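Local atomic coordinates of Dbv8 protein (Nonomuraea, PDB entry 4MFZ), a protein that binds decanoyl-CoA and, as a GNAT-family N-acyltransferase, probably transfers its long acyl chain to an amine of a glycopeptide antibiotic. Residues A[203-217]-A[247-259]. Residues are numbered along the deposited sequence; the frame is centred on the assembly and turned at random.
With MFK (decanoyl-CoA), chain B.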
# COMPACT_ATOMS: atom_id res chain seq x y z
N LEU A 203 -10.92 -5.64 -1.48
CA LEU A 203 -12.05 -6.14 -2.20
C LEU A 203 -11.65 -6.20 -3.66
O LEU A 203 -11.58 -5.16 -4.30
CB LEU A 203 -13.22 -5.17 -2.01
CG LEU A 203 -13.74 -5.02 -0.57
CD1 LEU A 203 -14.13 -3.58 -0.29
CD2 LEU A 203 -14.92 -5.95 -0.29
N ALA A 204 -11.38 -7.39 -4.17
CA ALA A 204 -10.89 -7.57 -5.54
C ALA A 204 -11.86 -8.38 -6.40
O ALA A 204 -12.88 -8.86 -5.91
CB ALA A 204 -9.52 -8.24 -5.51
N VAL A 205 -11.58 -8.51 -7.70
CA VAL A 205 -12.24 -9.51 -8.53
C VAL A 205 -11.17 -10.34 -9.25
O VAL A 205 -10.16 -9.78 -9.66
CB VAL A 205 -13.34 -8.94 -9.49
CG1 VAL A 205 -14.01 -7.70 -8.90
CG2 VAL A 205 -12.80 -8.62 -10.87
N ALA A 206 -11.38 -11.66 -9.36
CA ALA A 206 -10.40 -12.57 -9.98
C ALA A 206 -10.48 -12.48 -11.52
O ALA A 206 -11.31 -11.73 -12.03
CB ALA A 206 -10.63 -14.01 -9.52
N LYS A 207 -9.64 -13.23 -12.23
CA LYS A 207 -9.65 -13.23 -13.72
C LYS A 207 -11.03 -13.52 -14.33
O LYS A 207 -11.39 -12.91 -15.33
CB LYS A 207 -8.63 -14.24 -14.29
CG LYS A 207 -7.17 -13.82 -14.15
CD LYS A 207 -6.22 -14.91 -14.64
CE LYS A 207 -6.37 -15.16 -16.13
NZ LYS A 207 -5.74 -16.46 -16.52
N ASP A 208 -11.79 -14.43 -13.72
CA ASP A 208 -13.11 -14.80 -14.22
C ASP A 208 -14.26 -13.92 -13.73
O ASP A 208 -15.42 -14.28 -13.90
CB ASP A 208 -13.41 -16.25 -13.85
CG ASP A 208 -13.43 -16.48 -12.35
OD1 ASP A 208 -13.39 -15.50 -11.57
OD2 ASP A 208 -13.50 -17.66 -11.95
N GLY A 209 -13.93 -12.81 -13.09
CA GLY A 209 -14.92 -11.84 -12.63
C GLY A 209 -15.60 -12.12 -11.29
O GLY A 209 -16.43 -11.33 -10.84
N THR A 210 -15.24 -13.24 -10.65
CA THR A 210 -15.83 -13.59 -9.36
C THR A 210 -15.13 -12.85 -8.20
O THR A 210 -13.91 -12.77 -8.15
CB THR A 210 -15.83 -15.10 -9.10
OG1 THR A 210 -14.50 -15.60 -9.21
CG2 THR A 210 -16.74 -15.84 -10.11
N PRO A 211 -15.92 -12.30 -7.26
CA PRO A 211 -15.37 -11.55 -6.13
C PRO A 211 -14.34 -12.37 -5.32
O PRO A 211 -14.51 -13.59 -5.14
CB PRO A 211 -16.60 -11.23 -5.28
CG PRO A 211 -17.67 -12.19 -5.74
CD PRO A 211 -17.39 -12.40 -7.20
N VAL A 212 -13.26 -11.72 -4.88
CA VAL A 212 -12.24 -12.37 -4.04
C VAL A 212 -11.63 -11.35 -3.06
O VAL A 212 -11.67 -10.14 -3.33
CB VAL A 212 -11.16 -13.08 -4.92
CG1 VAL A 212 -10.28 -12.10 -5.70
CG2 VAL A 212 -10.31 -14.03 -4.09
N LEU A 213 -11.10 -11.81 -1.93
CA LEU A 213 -10.39 -10.92 -1.01
C LEU A 213 -8.90 -11.03 -1.24
O LEU A 213 -8.35 -12.12 -1.14
CB LEU A 213 -10.69 -11.24 0.46
CG LEU A 213 -12.08 -11.00 1.08
CD1 LEU A 213 -11.96 -11.21 2.58
CD2 LEU A 213 -12.63 -9.61 0.78
N GLY A 214 -8.23 -9.92 -1.55
CA GLY A 214 -6.77 -9.95 -1.59
C GLY A 214 -6.31 -9.84 -0.14
O GLY A 214 -6.79 -8.98 0.58
N LEU A 215 -5.44 -10.74 0.30
CA LEU A 215 -4.98 -10.72 1.69
C LEU A 215 -3.56 -10.22 1.70
O LEU A 215 -2.78 -10.66 0.87
CB LEU A 215 -5.10 -12.12 2.35
CG LEU A 215 -4.89 -12.20 3.87
CD1 LEU A 215 -5.81 -13.21 4.54
CD2 LEU A 215 -3.44 -12.51 4.20
N HIS A 216 -3.24 -9.26 2.58
CA HIS A 216 -1.89 -8.68 2.69
C HIS A 216 -1.45 -8.59 4.14
O HIS A 216 -2.25 -8.23 5.03
CB HIS A 216 -1.82 -7.31 2.03
CG HIS A 216 -2.09 -7.35 0.53
ND1 HIS A 216 -1.12 -7.14 -0.39
CD2 HIS A 216 -3.26 -7.64 -0.19
CE1 HIS A 216 -1.65 -7.25 -1.64
NE2 HIS A 216 -2.96 -7.57 -1.51
N ILE A 217 -0.18 -8.93 4.39
CA ILE A 217 0.39 -8.85 5.75
C ILE A 217 1.26 -7.59 5.86
O ILE A 217 2.35 -7.54 5.27
CB ILE A 217 1.20 -10.10 6.15
CG1 ILE A 217 0.29 -11.34 6.11
CG2 ILE A 217 1.81 -9.92 7.54
CD1 ILE A 217 1.02 -12.66 6.19
N HIS A 247 -20.44 -7.46 -2.40
CA HIS A 247 -19.20 -8.05 -2.90
C HIS A 247 -19.31 -9.54 -2.95
O HIS A 247 -19.24 -10.12 -4.02
CB HIS A 247 -17.99 -7.58 -2.09
CG HIS A 247 -16.66 -8.04 -2.65
ND1 HIS A 247 -16.14 -7.57 -3.81
CD2 HIS A 247 -15.72 -8.94 -2.15
CE1 HIS A 247 -14.95 -8.16 -4.04
NE2 HIS A 247 -14.70 -8.99 -3.02
N GLY A 248 -19.46 -10.16 -1.78
CA GLY A 248 -19.73 -11.62 -1.66
C GLY A 248 -18.57 -12.61 -1.78
O GLY A 248 -18.79 -13.75 -2.20
N ALA A 249 -17.35 -12.21 -1.42
CA ALA A 249 -16.20 -13.11 -1.60
C ALA A 249 -16.25 -14.31 -0.62
O ALA A 249 -16.66 -14.17 0.52
CB ALA A 249 -14.89 -12.35 -1.46
N ARG A 250 -15.84 -15.48 -1.10
CA ARG A 250 -15.74 -16.67 -0.24
C ARG A 250 -14.30 -17.15 -0.09
O ARG A 250 -13.99 -17.85 0.88
CB ARG A 250 -16.63 -17.81 -0.76
CG ARG A 250 -18.11 -17.45 -0.93
CD ARG A 250 -18.75 -16.86 0.33
NE ARG A 250 -19.57 -17.74 1.19
CZ ARG A 250 -19.80 -19.05 1.04
NH1 ARG A 250 -19.27 -19.76 0.04
NH2 ARG A 250 -20.56 -19.69 1.92
N ALA A 251 -13.44 -16.79 -1.04
CA ALA A 251 -12.01 -17.11 -0.98
C ALA A 251 -11.09 -15.87 -0.74
O ALA A 251 -11.50 -14.71 -0.89
CB ALA A 251 -11.57 -17.91 -2.22
N ALA A 252 -9.85 -16.14 -0.36
CA ALA A 252 -8.83 -15.09 -0.30
C ALA A 252 -7.61 -15.54 -1.10
O ALA A 252 -7.34 -16.74 -1.20
CB ALA A 252 -8.47 -14.76 1.15
N THR A 253 -6.90 -14.59 -1.71
CA THR A 253 -5.73 -14.89 -2.53
C THR A 253 -4.53 -14.05 -2.10
O THR A 253 -4.66 -12.96 -1.50
CB THR A 253 -5.99 -14.62 -4.03
OG1 THR A 253 -6.31 -13.25 -4.22
CG2 THR A 253 -7.12 -15.45 -4.59
N GLY A 254 -3.34 -14.55 -2.43
CA GLY A 254 -2.11 -13.83 -2.18
C GLY A 254 -0.99 -14.51 -2.91
O GLY A 254 -1.02 -15.73 -3.13
N THR A 255 0.00 -13.72 -3.27
CA THR A 255 1.20 -14.24 -3.90
C THR A 255 2.39 -13.72 -3.10
O THR A 255 2.45 -12.53 -2.82
CB THR A 255 1.32 -13.75 -5.34
OG1 THR A 255 0.29 -14.37 -6.12
CG2 THR A 255 2.70 -14.12 -5.95
N SER A 256 3.33 -14.58 -2.73
CA SER A 256 4.38 -14.13 -1.81
C SER A 256 5.58 -15.04 -1.73
O SER A 256 5.49 -16.24 -1.97
CB SER A 256 3.78 -13.98 -0.39
OG SER A 256 4.72 -13.36 0.49
N TRP A 257 6.70 -14.46 -1.31
CA TRP A 257 7.88 -15.23 -0.93
C TRP A 257 7.59 -16.16 0.22
O TRP A 257 8.21 -17.21 0.33
CB TRP A 257 9.02 -14.29 -0.57
CG TRP A 257 8.76 -13.52 0.68
CD1 TRP A 257 8.09 -12.31 0.80
CD2 TRP A 257 9.10 -13.90 2.06
NE1 TRP A 257 8.00 -11.94 2.11
CE2 TRP A 257 8.61 -12.83 2.92
CE3 TRP A 257 9.78 -14.97 2.63
CZ2 TRP A 257 8.80 -12.84 4.29
CZ3 TRP A 257 9.95 -14.98 4.03
CH2 TRP A 257 9.46 -13.94 4.84
N LEU A 258 6.62 -15.79 1.06
CA LEU A 258 6.21 -16.56 2.26
C LEU A 258 5.66 -17.93 1.94
O LEU A 258 5.53 -18.77 2.84
CB LEU A 258 5.10 -15.81 3.01
CG LEU A 258 5.38 -14.50 3.74
CD1 LEU A 258 4.06 -13.82 4.00
CD2 LEU A 258 6.09 -14.77 5.05
N LEU A 259 5.26 -18.15 0.69
CA LEU A 259 4.67 -19.44 0.32
C LEU A 259 5.63 -20.38 -0.42
O LEU A 259 5.23 -21.44 -0.88
CB LEU A 259 3.40 -19.23 -0.50
CG LEU A 259 2.26 -18.42 0.13
CD1 LEU A 259 1.18 -18.13 -0.91
CD2 LEU A 259 1.68 -19.15 1.33
CCG MFK B . 1.80 -17.35 6.94
CCF MFK B . 0.46 -17.73 6.32
CCE MFK B . 0.01 -16.62 5.39
CCD MFK B . 0.71 -16.80 4.07
CCC MFK B . -0.11 -16.10 3.00
CCB MFK B . 0.68 -14.96 2.41
CCA MFK B . -0.02 -14.53 1.14
CBZ MFK B . -0.54 -13.11 1.35
CAK MFK B . 0.23 -12.16 0.45
CAJ MFK B . 1.00 -11.15 1.31
OAL MFK B . 0.57 -10.73 2.39
SAI MFK B . 2.52 -10.64 0.60
CAH MFK B . 3.23 -9.54 1.89
CAG MFK B . 3.75 -10.32 3.11
NAF MFK B . 4.20 -9.31 4.09
CAE MFK B . 5.46 -9.24 4.54
OAM MFK B . 6.36 -10.02 4.22
CAD MFK B . 5.72 -8.10 5.56
CAC MFK B . 7.12 -8.27 6.18
NAB MFK B . 7.26 -9.59 6.83
CAA MFK B . 7.07 -9.68 8.15
OAO MFK B . 6.77 -8.71 8.86
CAN MFK B . 7.27 -11.07 8.78
OAU MFK B . 7.93 -11.96 7.85
CAP MFK B . 5.97 -11.70 9.31
CAR MFK B . 4.95 -11.81 8.19
CAS MFK B . 5.34 -10.89 10.44
CAQ MFK B . 6.27 -13.10 9.84
OAT MFK B . 7.23 -12.97 10.87
PAV MFK B . 7.31 -13.99 12.11
OAX MFK B . 5.99 -14.15 12.75
OAW MFK B . 8.48 -13.60 12.95
OAY MFK B . 7.65 -15.31 11.25
PAZ MFK B . 8.29 -16.68 11.78
OBA MFK B . 8.01 -17.74 10.64
OBB MFK B . 7.76 -17.14 13.08
O5' MFK B . 9.89 -16.48 11.66
C5' MFK B . 10.83 -17.48 11.97
C4' MFK B . 12.22 -16.87 11.82
O4' MFK B . 12.38 -15.96 10.66
C3' MFK B . 12.57 -16.00 13.01
O3' MFK B . 13.98 -16.06 13.18
PBV MFK B . 14.58 -16.27 14.67
OBW MFK B . 14.32 -14.85 15.33
OBY MFK B . 16.17 -16.51 14.42
OBX MFK B . 13.91 -17.27 15.50
C2' MFK B . 12.13 -14.62 12.51
O2' MFK B . 12.71 -13.54 13.22
C1' MFK B . 12.64 -14.62 11.10
N9 MFK B . 11.89 -13.65 10.25
C8 MFK B . 10.65 -13.81 9.77
N7 MFK B . 10.36 -12.72 9.05
C5 MFK B . 11.43 -11.92 9.04
C4 MFK B . 12.37 -12.51 9.79
N3 MFK B . 13.58 -11.94 9.92
C2 MFK B . 13.95 -10.61 9.39
N1 MFK B . 12.83 -10.06 8.59
C6 MFK B . 11.68 -10.73 8.46
N6 MFK B . 10.71 -10.19 7.72
O HOH W 1 -3.06 -10.29 -1.83
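The His247 ring is packed between Pro211 CB and Leu203 CD2. Pro211 CB sits over the centre of one face, 3.7 Å from the centroid of the His247 ring. Leu203 CD2 covers the opposite face, nearer the rim. CG of His247 is anti to the backbone N (chi1 -174°), which carries the ring across to the hairpin of strands 199-205 and 211-216. There NE2 of His247 donates a hydrogen bond to Val212 O at 3.3 Å; the oxygen lies in the ring plane, but the nitrogen stands above the plane of the Val212 carbonyl. The same oxygen accepts from Ala204 N. Further along, strands 211-216 and 251-256 pair in parallel. Leu213 N donates to Ala251 O (3.1 Å), Thr253 N to Leu213 O (2.9 Å) and Leu215 N to Thr253 O (3.0 Å), all hydrogen bonds. Val212 CG2 meets Thr253 CG2 at 3.5 Å, the two side chains crossing at about a right angle. From Leu215 and Gly254 onward the strands splay apart, as in the GNAT fold, and the thioester end of decanoyl-CoA lies between them. A water donates to both Leu215 O and Thr253 O near this fork. Ile217 N donates a hydrogen bond to the thioester oxygen OAL of decanoyl-CoA at 2.8 Å, and Ile217 O accepts from its NAF. The N-H to OAL bond would probably polarise the thioester carbonyl.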